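Sporulation-control protein spo0M (Bacillus subtilis, PDB 5CL2) controls expression of the sporulation regulator spo0A and is required for cells to pass morphological stage 0 of sporulation. Local coordinates at residues F171-T174 and Y178-M181; V166-F171 and D203-G208; E135-A140 and L187-D192; E215-N218 and Q222-R225. All blocks are in the same frame, centred on the assembly; numbering follows the deposited sequence.

All four contacts belong to the five-stranded antiparallel sheet of strands 146-155, 165-173, 185-191, 195-202 and 224-229, or to the helices and loops joined to it. The sodium ion bound at T14, D122 and D124 belongs to the other sheets of this chain, whose family belongs to the arrestin-like clan. Contacts 1 and 2 share F171, with centres about 13 Å apart. F171 CZ also lies 3.6 Å from L138 CD2, which ties both to contact 3. Strand pairing brings contacts 2 and 3 together, with F169 O 2.9 Å from L187 N. Contact 4, its centre about 13 Å from that of contact 2, meets it where R204 passes M216.

Contact 1: residues F171-T174 and Y178-M181; sequences FVPT and YRQM
The chain turns after strand 165-173, bringing the CA atoms of P173 and R179, the latter in helix 176-181, within 5.2 Å. The P173 ring faces the helix backbone. Its CB touches the peptide link between the two helical residues, 3.4 Å from Y178 C and equally close to R179 N, while P173 CG lies 3.9 Å from R179 CA. P173 CB also meets Y178 CB at 3.7 Å, but the tyrosine ring itself turns away and meets F146. R179 reaches back along the outside: with CG anti to its carbonyl carbon (chi1 -69°) and the chain extended from CG to NE, the side chain runs past P173 O to the end of the strand. There the guanidinium lies across the backbone of T174, whose CA is set over one face toward the rim, and R179 NH1 stands 3.0 Å from T174 O. The backbone N of Y178 is hydrogen-bonded to S175 OG, just ahead of the helix. Proline against backbone, with an arginine laid in extended form over the strand end, makes up this tight connection, a short helix inserted between the neighbouring antiparallel strands 165-173 and 185-191.

Contact 2: residues V166-F171 and D203-G208; sequences VQEFEF and DRRARG
E168 and E170 both carry CG opposite the backbone N and run extended to their carboxylates, sending two acids out from the same side of strand 165-173, whereas R205 bends at CB-CG (chi2 -36°) and again beyond it to bring its guanidinium edge up to E170. The clearest bond is the salt bridge from R205 NE to E170 OE1, 2.9 Å long with an N-H...O angle of 155°. The oxygen lies almost in the guanidinium plane, yet the donor approaches from above the carboxylate plane. R205 CG also rests against the same oxygen at 3.3 Å. R204, its chain bent at the CG-CD bond, gives NE to E168 OE2 at 2.9 Å, again as a salt bridge. E168 OE2 is crowded by R205 NH2 in the model, so the R205 to E168 pairing is doubtful and the R204 NE bond to the same oxygen less certain in detail. Two acids and two arginines thus form one network in which the charges probably offset each other. Several of the other polar ends have partners: R204 NH2 bonds G211 O and its guanidinium makes a cation-pi contact with W212, E168 OE1 accepts W212 NE1, and E170 OE2 accepts N149 ND2. Backbone bonds from R207 N to D203 O and from G208 N to R205 O, the latter in a type I beta turn, shape the loop. Leaving strand 195-202, this loop reaches back over strand 185-191, where R205 touches E186, to meet strand 165-173.

Contact 3: residues E135-A140 and L187-D192; sequences ENVLEA and LIFLLD
V137 and L138 of helix 132-143 meet the ring of F189 on strand 185-191 in a contact that is aliphatic against aromatic. V137 does most of the touching. Its CG1 sits opposite the backbone N (chi1 -178°) and comes to the edge of the phenyl group, near the ring plane and 3.5 Å from F189 CE1, while V137 CB lies 3.7 Å from the same carbon. V137 and F189 point at each other from helix and strand and overlap side by side. L138 CD2 comes obliquely to the outer end of the ring, 3.9 Å from F189 CZ, so that this end is touched by both neighbouring helix residues. Contact between aliphatic groups is slighter: V137 CG1 approaches L187 CD1 at 4.3 Å. The helix segment runs nearly antiparallel to the strand segment, at 159° and with the axes 11.1 Å apart at closest, a spacing that these side chains bridge. The backbone bonds E139 N to E135 O and A140 N to N136 O stay within the helix. Around the contact, V137 also packs on I198 of strand 195-202, and F189 meets F169 edge-to-face, which extends the apolar layer across three strands. Between these two segments the contact is apolar packing, probably driven by burial of V137 and part of the F189 ring; no hydrogen bond joins them.

Contact 4: residues E215-N218 and Q222-R225; sequences EMYN and QLVR
Y217 and L223 meet where the loop after strand 195-202 turns into the last strand of the sheet, 224-229, so the contact bridges the short loop leading into that strand at the sheet's outer edge. The CA atoms of Y217 and Q222 are 6.4 Å apart. The L223 side chain lies nearly perpendicular to that of Y217. L223 CG lies opposite its backbone N (chi1 179°), which carries the branch out to the phenol end of the tyrosine. L223 CD1 comes obliquely to the hydroxyl-bearing end of the ring, 3.5 Å from Y217 CZ and 3.6 Å from Y217 OH, and L223 CB touches Y217 CE1 at 3.7 Å. Q222 takes part through its backbone, with its O near the ring plane at the edge, 4.1 Å from Y217 CE1. The phenol oxygen is held by a hydrogen bond to E201 OE1, and the ring stacks on Y158. L223 also packs on I199 of the adjoining strand and on D194 of the second subunit, which places this corner at the dimer interface. No hydrogen bond joins the two segments. What remains between them is van der Waals contact, while the hydroxyl bond to E201 and the stack on Y158 probably limit how far the ring can shift against L223.

Contact 1: residues F171-T174 and Y178-M181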
loop_
_atom_site.group_PDB
_atom_site.type_symbol
_atom_site.label_atom_id
_atom_site.label_comp_id
_atom_site.label_asym_id
_atom_site.label_seq_id
_atom_site.Cartn_x
_atom_site.Cartn_y
_atom_site.Cartn_z
ATOM N N PHE A 171 21.557 11.388 4.607
ATOM C CA PHE A 171 22.305 12.266 5.484
ATOM C C PHE A 171 23.793 11.983 5.376
ATOM O O PHE A 171 24.201 10.833 5.156
ATOM C CB PHE A 171 21.895 12.074 6.937
ATOM C CG PHE A 171 20.443 12.293 7.206
ATOM C CD1 PHE A 171 19.530 11.277 6.984
ATOM C CD2 PHE A 171 20.001 13.478 7.752
ATOM C CE1 PHE A 171 18.206 11.454 7.263
ATOM C CE2 PHE A 171 18.666 13.664 8.032
ATOM C CZ PHE A 171 17.770 12.650 7.792
ATOM N N VAL A 172 24.593 13.016 5.609
ATOM C CA VAL A 172 26.040 12.910 5.602
ATOM C C VAL A 172 26.559 13.181 7.026
ATOM O O VAL A 172 26.060 14.085 7.714
ATOM C CB VAL A 172 26.651 13.920 4.589
ATOM C CG1 VAL A 172 28.146 14.019 4.735
ATOM C CG2 VAL A 172 26.302 13.523 3.184
ATOM N N PRO A 173 27.548 12.388 7.476
ATOM C CA PRO A 173 28.054 12.546 8.853
ATOM C C PRO A 173 28.817 13.848 8.971
ATOM O O PRO A 173 29.669 14.104 8.130
ATOM C CB PRO A 173 28.988 11.327 9.057
ATOM C CG PRO A 173 29.327 10.853 7.689
ATOM C CD PRO A 173 28.119 11.210 6.801
ATOM N N THR A 174 28.491 14.675 9.955
ATOM C CA THR A 174 29.245 15.902 10.186
ATOM C C THR A 174 30.210 15.888 11.369
ATOM O O THR A 174 30.913 16.867 11.589
ATOM C CB THR A 174 28.306 17.072 10.375
ATOM O OG1 THR A 174 27.533 16.856 11.561
ATOM C CG2 THR A 174 27.379 17.172 9.190
ATOM N N TYR A 178 30.646 10.077 13.747
ATOM C CA TYR A 178 29.778 9.513 12.730
ATOM C C TYR A 178 30.502 9.317 11.390
ATOM O O TYR A 178 30.228 8.338 10.696
ATOM C CB TYR A 178 28.502 10.357 12.642
ATOM C CG TYR A 178 27.590 10.016 13.834
ATOM C CD1 TYR A 178 27.260 8.696 14.113
ATOM C CD2 TYR A 178 27.126 10.990 14.706
ATOM C CE1 TYR A 178 26.454 8.345 15.192
ATOM C CE2 TYR A 178 26.320 10.644 15.797
ATOM C CZ TYR A 178 25.992 9.325 16.029
ATOM O OH TYR A 178 25.202 8.991 17.099
ATOM N N ARG A 179 31.487 10.156 11.076
ATOM C CA ARG A 179 32.386 9.884 9.945
ATOM C C ARG A 179 33.081 8.541 10.101
ATOM O O ARG A 179 33.229 7.787 9.141
ATOM C CB ARG A 179 33.433 10.980 9.807
ATOM C CG ARG A 179 32.835 12.307 9.362
ATOM C CD ARG A 179 33.910 13.338 9.007
ATOM N NE ARG A 179 33.297 14.526 8.420
ATOM C CZ ARG A 179 33.031 15.645 9.091
ATOM N NH1 ARG A 179 33.370 15.744 10.376
ATOM N NH2 ARG A 179 32.458 16.677 8.466
ATOM N N GLN A 180 33.503 8.242 11.329
ATOM C CA GLN A 180 34.162 6.983 11.590
ATOM C C GLN A 180 33.154 5.849 11.405
ATOM O O GLN A 180 33.511 4.768 10.926
ATOM C CB GLN A 180 34.763 6.973 12.998
ATOM C CG GLN A 180 35.788 5.908 13.195
ATOM C CD GLN A 180 37.081 6.216 12.478
ATOM O OE1 GLN A 180 37.605 5.375 11.745
ATOM N NE2 GLN A 180 37.613 7.429 12.685
ATOM N N MET A 181 31.900 6.096 11.772
ATOM C CA MET A 181 30.842 5.086 11.598
ATOM C C MET A 181 30.418 4.759 10.154
ATOM O O MET A 181 30.187 3.593 9.802
ATOM C CB MET A 181 29.581 5.527 12.341
ATOM C CG MET A 181 28.423 4.544 12.210
ATOM S SD MET A 181 27.070 4.869 13.358
ATOM C CE MET A 181 26.178 6.166 12.565
#

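Contact 2: residues V166-F171 and D203-G208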
loop_
_atom_site.group_PDB
_atom_site.type_symbol
_atom_site.label_atom_id
_atom_site.label_comp_id
_atom_site.label_asym_id
_atom_site.label_seq_id
_atom_site.Cartn_x
_atom_site.Cartn_y
_atom_site.Cartn_z
ATOM N N VAL A 166 9.414 4.878 -2.421
ATOM C CA VAL A 166 9.450 5.483 -1.090
ATOM C C VAL A 166 10.299 6.741 -1.131
ATOM O O VAL A 166 11.154 6.880 -2.006
ATOM C CB VAL A 166 10.024 4.514 -0.008
ATOM C CG1 VAL A 166 9.147 3.304 0.122
ATOM C CG2 VAL A 166 11.446 4.115 -0.340
ATOM N N GLN A 167 10.076 7.669 -0.205
ATOM C CA GLN A 167 10.971 8.812 -0.161
ATOM C C GLN A 167 12.190 8.455 0.712
ATOM O O GLN A 167 12.064 8.151 1.888
ATOM C CB GLN A 167 10.275 10.075 0.362
ATOM C CG GLN A 167 11.190 11.287 0.287
ATOM C CD GLN A 167 10.483 12.635 0.443
ATOM O OE1 GLN A 167 9.527 12.781 1.206
ATOM N NE2 GLN A 167 10.974 13.632 -0.284
ATOM N N GLU A 168 13.366 8.481 0.102
ATOM C CA GLU A 168 14.614 8.156 0.764
ATOM C C GLU A 168 15.377 9.437 1.113
ATOM O O GLU A 168 15.705 10.243 0.223
ATOM C CB GLU A 168 15.470 7.257 -0.127
ATOM C CG GLU A 168 16.783 6.785 0.517
ATOM C CD GLU A 168 17.533 5.813 -0.376
ATOM O OE1 GLU A 168 16.945 5.351 -1.376
ATOM O OE2 GLU A 168 18.705 5.497 -0.084
ATOM N N PHE A 169 15.605 9.627 2.417
ATOM C CA PHE A 169 16.402 10.737 2.944
ATOM C C PHE A 169 17.836 10.282 3.190
ATOM O O PHE A 169 18.064 9.310 3.911
ATOM C CB PHE A 169 15.797 11.286 4.242
ATOM C CG PHE A 169 14.439 11.898 4.053
ATOM C CD1 PHE A 169 13.319 11.103 3.977
ATOM C CD2 PHE A 169 14.291 13.264 3.923
ATOM C CE1 PHE A 169 12.063 11.656 3.778
ATOM C CE2 PHE A 169 13.041 13.819 3.727
ATOM C CZ PHE A 169 11.927 13.009 3.647
ATOM N N GLU A 170 18.797 10.980 2.593
ATOM C CA GLU A 170 20.215 10.657 2.751
ATOM C C GLU A 170 20.946 11.773 3.487
ATOM O O GLU A 170 20.915 12.943 3.073
ATOM C CB GLU A 170 20.874 10.410 1.399
ATOM C CG GLU A 170 22.372 10.249 1.465
ATOM C CD GLU A 170 23.008 10.487 0.115
ATOM O OE1 GLU A 170 22.499 9.908 -0.873
ATOM O OE2 GLU A 170 24.009 11.239 0.038
ATOM N N PHE A 171 21.557 11.388 4.607
ATOM C CA PHE A 171 22.305 12.266 5.484
ATOM C C PHE A 171 23.793 11.983 5.376
ATOM O O PHE A 171 24.201 10.833 5.156
ATOM C CB PHE A 171 21.895 12.074 6.937
ATOM C CG PHE A 171 20.443 12.293 7.206
ATOM C CD1 PHE A 171 19.530 11.277 6.984
ATOM C CD2 PHE A 171 20.001 13.478 7.752
ATOM C CE1 PHE A 171 18.206 11.454 7.263
ATOM C CE2 PHE A 171 18.666 13.664 8.032
ATOM C CZ PHE A 171 17.770 12.650 7.792
ATOM N N ASP A 203 25.446 3.534 4.195
ATOM C CA ASP A 203 26.435 3.315 3.134
ATOM C C ASP A 203 25.833 2.776 1.833
ATOM O O ASP A 203 26.523 2.106 1.068
ATOM C CB ASP A 203 27.555 2.349 3.606
ATOM C CG ASP A 203 28.479 2.959 4.681
ATOM O OD1 ASP A 203 28.521 4.206 4.820
ATOM O OD2 ASP A 203 29.215 2.183 5.352
ATOM N N ARG A 204 24.579 3.126 1.540
ATOM C CA ARG A 204 23.972 2.739 0.260
ATOM C C ARG A 204 24.698 3.384 -0.922
ATOM O O ARG A 204 24.937 2.719 -1.940
ATOM C CB ARG A 204 22.476 3.091 0.248
ATOM C CG ARG A 204 21.612 1.993 0.901
ATOM C CD ARG A 204 20.143 2.404 1.038
ATOM N NE ARG A 204 19.505 2.732 -0.239
ATOM C CZ ARG A 204 19.078 1.825 -1.108
ATOM N NH1 ARG A 204 19.221 0.529 -0.854
ATOM N NH2 ARG A 204 18.508 2.216 -2.233
ATOM N N ARG A 205 25.094 4.649 -0.791
ATOM C CA ARG A 205 25.812 5.291 -1.891
ATOM C C ARG A 205 27.183 4.682 -2.038
ATOM O O ARG A 205 27.598 4.400 -3.158
ATOM C CB ARG A 205 25.978 6.811 -1.697
ATOM C CG ARG A 205 24.689 7.596 -1.602
ATOM C CD ARG A 205 23.632 7.006 -2.522
ATOM N NE ARG A 205 22.334 7.184 -1.892
ATOM C CZ ARG A 205 21.358 6.289 -1.951
ATOM N NH1 ARG A 205 21.521 5.146 -2.611
ATOM N NH2 ARG A 205 20.227 6.536 -1.330
ATOM N N ALA A 206 27.876 4.456 -0.914
ATOM C CA ALA A 206 29.190 3.824 -0.960
ATOM C C ALA A 206 29.079 2.487 -1.665
ATOM O O ALA A 206 29.947 2.114 -2.441
ATOM C CB ALA A 206 29.785 3.640 0.466
ATOM N N ARG A 207 27.997 1.767 -1.395
ATOM C CA ARG A 207 27.815 0.442 -1.981
ATOM C C ARG A 207 27.189 0.511 -3.386
ATOM O O ARG A 207 26.969 -0.514 -4.031
ATOM C CB ARG A 207 26.954 -0.426 -1.064
ATOM C CG ARG A 207 27.597 -0.709 0.294
ATOM C CD ARG A 207 26.797 -1.720 1.084
ATOM N NE ARG A 207 25.636 -1.103 1.701
ATOM C CZ ARG A 207 24.576 -1.781 2.115
ATOM N NH1 ARG A 207 24.537 -3.099 1.959
ATOM N NH2 ARG A 207 23.551 -1.139 2.666
ATOM N N GLY A 208 26.916 1.720 -3.860
ATOM C CA GLY A 208 26.314 1.915 -5.177
ATOM C C GLY A 208 24.942 1.274 -5.332
ATOM O O GLY A 208 24.607 0.734 -6.389
#

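Contact 3: residues E135-A140 and L187-D192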
loop_
_atom_site.group_PDB
_atom_site.type_symbol
_atom_site.label_atom_id
_atom_site.label_comp_id
_atom_site.label_asym_id
_atom_site.label_seq_id
_atom_site.Cartn_x
_atom_site.Cartn_y
_atom_site.Cartn_z
ATOM N N GLU A 135 9.731 16.079 11.027
ATOM C CA GLU A 135 10.636 17.201 11.243
ATOM C C GLU A 135 11.370 17.061 12.587
ATOM O O GLU A 135 12.530 17.466 12.721
ATOM C CB GLU A 135 9.859 18.514 11.181
ATOM C CG GLU A 135 10.724 19.759 11.139
ATOM C CD GLU A 135 9.991 20.935 10.510
ATOM O OE1 GLU A 135 8.765 21.083 10.745
ATOM O OE2 GLU A 135 10.636 21.708 9.770
ATOM N N ASN A 136 10.708 16.439 13.557
ATOM C CA ASN A 136 11.337 16.099 14.823
ATOM C C ASN A 136 12.450 15.092 14.593
ATOM O O ASN A 136 13.553 15.258 15.120
ATOM C CB ASN A 136 10.319 15.529 15.824
ATOM C CG ASN A 136 9.397 16.591 16.412
ATOM O OD1 ASN A 136 9.541 17.783 16.141
ATOM N ND2 ASN A 136 8.425 16.151 17.205
ATOM N N VAL A 137 12.170 14.051 13.809
ATOM C CA VAL A 137 13.198 13.049 13.530
ATOM C C VAL A 137 14.389 13.682 12.804
ATOM O O VAL A 137 15.539 13.377 13.104
ATOM C CB VAL A 137 12.660 11.871 12.698
ATOM C CG1 VAL A 137 13.762 10.842 12.473
ATOM C CG2 VAL A 137 11.491 11.209 13.409
ATOM N N LEU A 138 14.107 14.581 11.872
ATOM C CA LEU A 138 15.142 15.204 11.042
ATOM C C LEU A 138 16.056 16.082 11.885
ATOM O O LEU A 138 17.289 16.036 11.760
ATOM C CB LEU A 138 14.504 16.035 9.931
ATOM C CG LEU A 138 13.692 15.250 8.898
ATOM C CD1 LEU A 138 12.955 16.208 7.925
ATOM C CD2 LEU A 138 14.590 14.257 8.151
ATOM N N GLU A 139 15.434 16.890 12.738
ATOM C CA GLU A 139 16.183 17.730 13.653
ATOM C C GLU A 139 17.008 16.883 14.611
ATOM O O GLU A 139 18.184 17.171 14.843
ATOM C CB GLU A 139 15.237 18.641 14.432
ATOM C CG GLU A 139 15.893 19.407 15.572
ATOM C CD GLU A 139 14.902 20.276 16.341
ATOM O OE1 GLU A 139 13.704 20.289 15.973
ATOM O OE2 GLU A 139 15.323 20.960 17.302
ATOM N N ALA A 140 16.399 15.819 15.131
ATOM C CA ALA A 140 17.082 14.883 16.024
ATOM C C ALA A 140 18.324 14.269 15.386
ATOM O O ALA A 140 19.367 14.183 16.023
ATOM C CB ALA A 140 16.130 13.787 16.468
ATOM N N LEU A 187 17.340 7.142 5.633
ATOM C CA LEU A 187 16.103 6.944 6.373
ATOM C C LEU A 187 14.910 6.942 5.427
ATOM O O LEU A 187 14.860 7.700 4.443
ATOM C CB LEU A 187 15.904 8.026 7.442
ATOM C CG LEU A 187 16.980 8.207 8.529
ATOM C CD1 LEU A 187 16.456 8.976 9.740
ATOM C CD2 LEU A 187 17.615 6.885 8.944
ATOM N N ILE A 188 13.974 6.049 5.705
ATOM C CA ILE A 188 12.676 6.085 5.065
ATOM C C ILE A 188 11.609 6.264 6.133
ATOM O O ILE A 188 11.573 5.516 7.114
ATOM C CB ILE A 188 12.388 4.802 4.272
ATOM C CG1 ILE A 188 13.355 4.661 3.110
ATOM C CG2 ILE A 188 10.936 4.793 3.745
ATOM C CD1 ILE A 188 13.400 3.237 2.581
ATOM N N PHE A 189 10.755 7.262 5.955
ATOM C CA PHE A 189 9.620 7.453 6.849
ATOM C C PHE A 189 8.346 6.875 6.250
ATOM O O PHE A 189 7.971 7.214 5.121
ATOM C CB PHE A 189 9.409 8.926 7.124
ATOM C CG PHE A 189 10.594 9.592 7.692
ATOM C CD1 PHE A 189 10.874 9.495 9.035
ATOM C CD2 PHE A 189 11.453 10.286 6.882
ATOM C CE1 PHE A 189 11.960 10.105 9.564
ATOM C CE2 PHE A 189 12.564 10.891 7.410
ATOM C CZ PHE A 189 12.814 10.795 8.765
ATOM N N LEU A 190 7.683 6.014 7.004
ATOM C CA LEU A 190 6.351 5.554 6.652
ATOM C C LEU A 190 5.374 6.106 7.682
ATOM O O LEU A 190 5.290 5.619 8.814
ATOM C CB LEU A 190 6.307 4.028 6.619
ATOM C CG LEU A 190 7.452 3.378 5.838
ATOM C CD1 LEU A 190 7.465 1.868 6.042
ATOM C CD2 LEU A 190 7.302 3.717 4.366
ATOM N N LEU A 191 4.629 7.121 7.268
ATOM C CA LEU A 191 3.775 7.866 8.163
ATOM C C LEU A 191 2.380 7.290 8.146
ATOM O O LEU A 191 1.819 7.055 7.079
ATOM C CB LEU A 191 3.751 9.329 7.756
ATOM C CG LEU A 191 2.871 10.225 8.611
ATOM C CD1 LEU A 191 3.461 10.299 9.998
ATOM C CD2 LEU A 191 2.794 11.591 7.982
ATOM N N ASP A 192 1.829 7.044 9.326
ATOM C CA ASP A 192 0.431 6.665 9.457
ATOM C C ASP A 192 -0.206 7.531 10.540
ATOM O O ASP A 192 0.428 8.470 11.047
ATOM C CB ASP A 192 0.283 5.160 9.733
ATOM C CG ASP A 192 1.055 4.694 10.979
ATOM O OD1 ASP A 192 0.504 4.786 12.095
ATOM O OD2 ASP A 192 2.219 4.236 10.831
#

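Contact 4: residues E215-N218 and Q222-R225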
loop_
_atom_site.group_PDB
_atom_site.type_symbol
_atom_site.label_atom_id
_atom_site.label_comp_id
_atom_site.label_asym_id
_atom_site.label_seq_id
_atom_site.Cartn_x
_atom_site.Cartn_y
_atom_site.Cartn_z
ATOM N N GLU A 215 16.734 -8.494 -4.326
ATOM C CA GLU A 215 18.112 -8.947 -4.478
ATOM C C GLU A 215 19.120 -8.234 -3.561
ATOM O O GLU A 215 20.243 -8.709 -3.389
ATOM C CB GLU A 215 18.574 -8.830 -5.937
ATOM C CG GLU A 215 18.094 -7.618 -6.751
ATOM C CD GLU A 215 16.748 -7.818 -7.481
ATOM O OE1 GLU A 215 15.813 -8.448 -6.935
ATOM O OE2 GLU A 215 16.653 -7.374 -8.648
ATOM N N MET A 216 18.751 -7.083 -3.011
ATOM C CA MET A 216 19.618 -6.396 -2.056
ATOM C C MET A 216 19.580 -6.995 -0.649
ATOM O O MET A 216 20.445 -6.699 0.162
ATOM C CB MET A 216 19.258 -4.911 -2.002
ATOM C CG MET A 216 19.273 -4.264 -3.371
ATOM S SD MET A 216 18.697 -2.542 -3.394
ATOM C CE MET A 216 19.101 -2.077 -5.068
ATOM N N TYR A 217 18.482 -7.661 -0.310
ATOM C CA TYR A 217 18.332 -8.332 0.979
ATOM C C TYR A 217 18.316 -9.881 0.983
ATOM O O TYR A 217 18.044 -10.496 2.022
ATOM C CB TYR A 217 17.112 -7.733 1.676
ATOM C CG TYR A 217 17.410 -6.276 1.952
ATOM C CD1 TYR A 217 18.137 -5.909 3.076
ATOM C CD2 TYR A 217 17.062 -5.272 1.039
ATOM C CE1 TYR A 217 18.453 -4.579 3.330
ATOM C CE2 TYR A 217 17.389 -3.941 1.280
ATOM C CZ TYR A 217 18.082 -3.601 2.431
ATOM O OH TYR A 217 18.407 -2.288 2.689
ATOM N N ASN A 218 18.529 -10.499 -0.179
ATOM C CA ASN A 218 18.535 -11.960 -0.283
ATOM C C ASN A 218 19.808 -12.672 0.235
ATOM O O ASN A 218 19.763 -13.855 0.597
ATOM C CB ASN A 218 18.267 -12.391 -1.732
ATOM C CG ASN A 218 19.360 -11.945 -2.705
ATOM O OD1 ASN A 218 20.485 -11.623 -2.311
ATOM N ND2 ASN A 218 19.039 -11.969 -3.996
ATOM N N GLN A 222 20.864 -7.256 6.281
ATOM C CA GLN A 222 19.697 -6.984 7.083
ATOM C C GLN A 222 19.483 -5.498 7.262
ATOM O O GLN A 222 20.347 -4.667 6.968
ATOM C CB GLN A 222 19.810 -7.669 8.440
ATOM C CG GLN A 222 19.410 -9.129 8.385
ATOM C CD GLN A 222 19.372 -9.781 9.750
ATOM O OE1 GLN A 222 19.320 -9.098 10.775
ATOM N NE2 GLN A 222 19.404 -11.112 9.773
ATOM N N LEU A 223 18.284 -5.194 7.721
ATOM C CA LEU A 223 17.710 -3.876 7.606
ATOM C C LEU A 223 17.121 -3.508 8.954
ATOM O O LEU A 223 16.465 -4.340 9.583
ATOM C CB LEU A 223 16.654 -3.876 6.499
ATOM C CG LEU A 223 15.865 -2.637 6.150
ATOM C CD1 LEU A 223 15.509 -2.747 4.694
ATOM C CD2 LEU A 223 14.632 -2.623 7.004
ATOM N N VAL A 224 17.374 -2.293 9.423
ATOM C CA VAL A 224 16.792 -1.869 10.694
ATOM C C VAL A 224 15.437 -1.202 10.496
ATOM O O VAL A 224 15.318 -0.208 9.772
ATOM C CB VAL A 224 17.729 -0.933 11.439
ATOM C CG1 VAL A 224 17.059 -0.420 12.695
ATOM C CG2 VAL A 224 18.995 -1.694 11.786
ATOM N N ARG A 225 14.408 -1.764 11.114
ATOM C CA ARG A 225 13.068 -1.245 10.930
ATOM C C ARG A 225 12.368 -1.031 12.264
ATOM O O ARG A 225 12.045 -1.986 12.949
ATOM C CB ARG A 225 12.268 -2.200 10.038
ATOM C CG ARG A 225 11.092 -1.542 9.362
ATOM C CD ARG A 225 10.596 -2.353 8.175
ATOM N NE ARG A 225 9.221 -1.977 7.858
ATOM C CZ ARG A 225 8.563 -2.364 6.768
ATOM N NH1 ARG A 225 9.151 -3.140 5.866
ATOM N NH2 ARG A 225 7.312 -1.969 6.582
#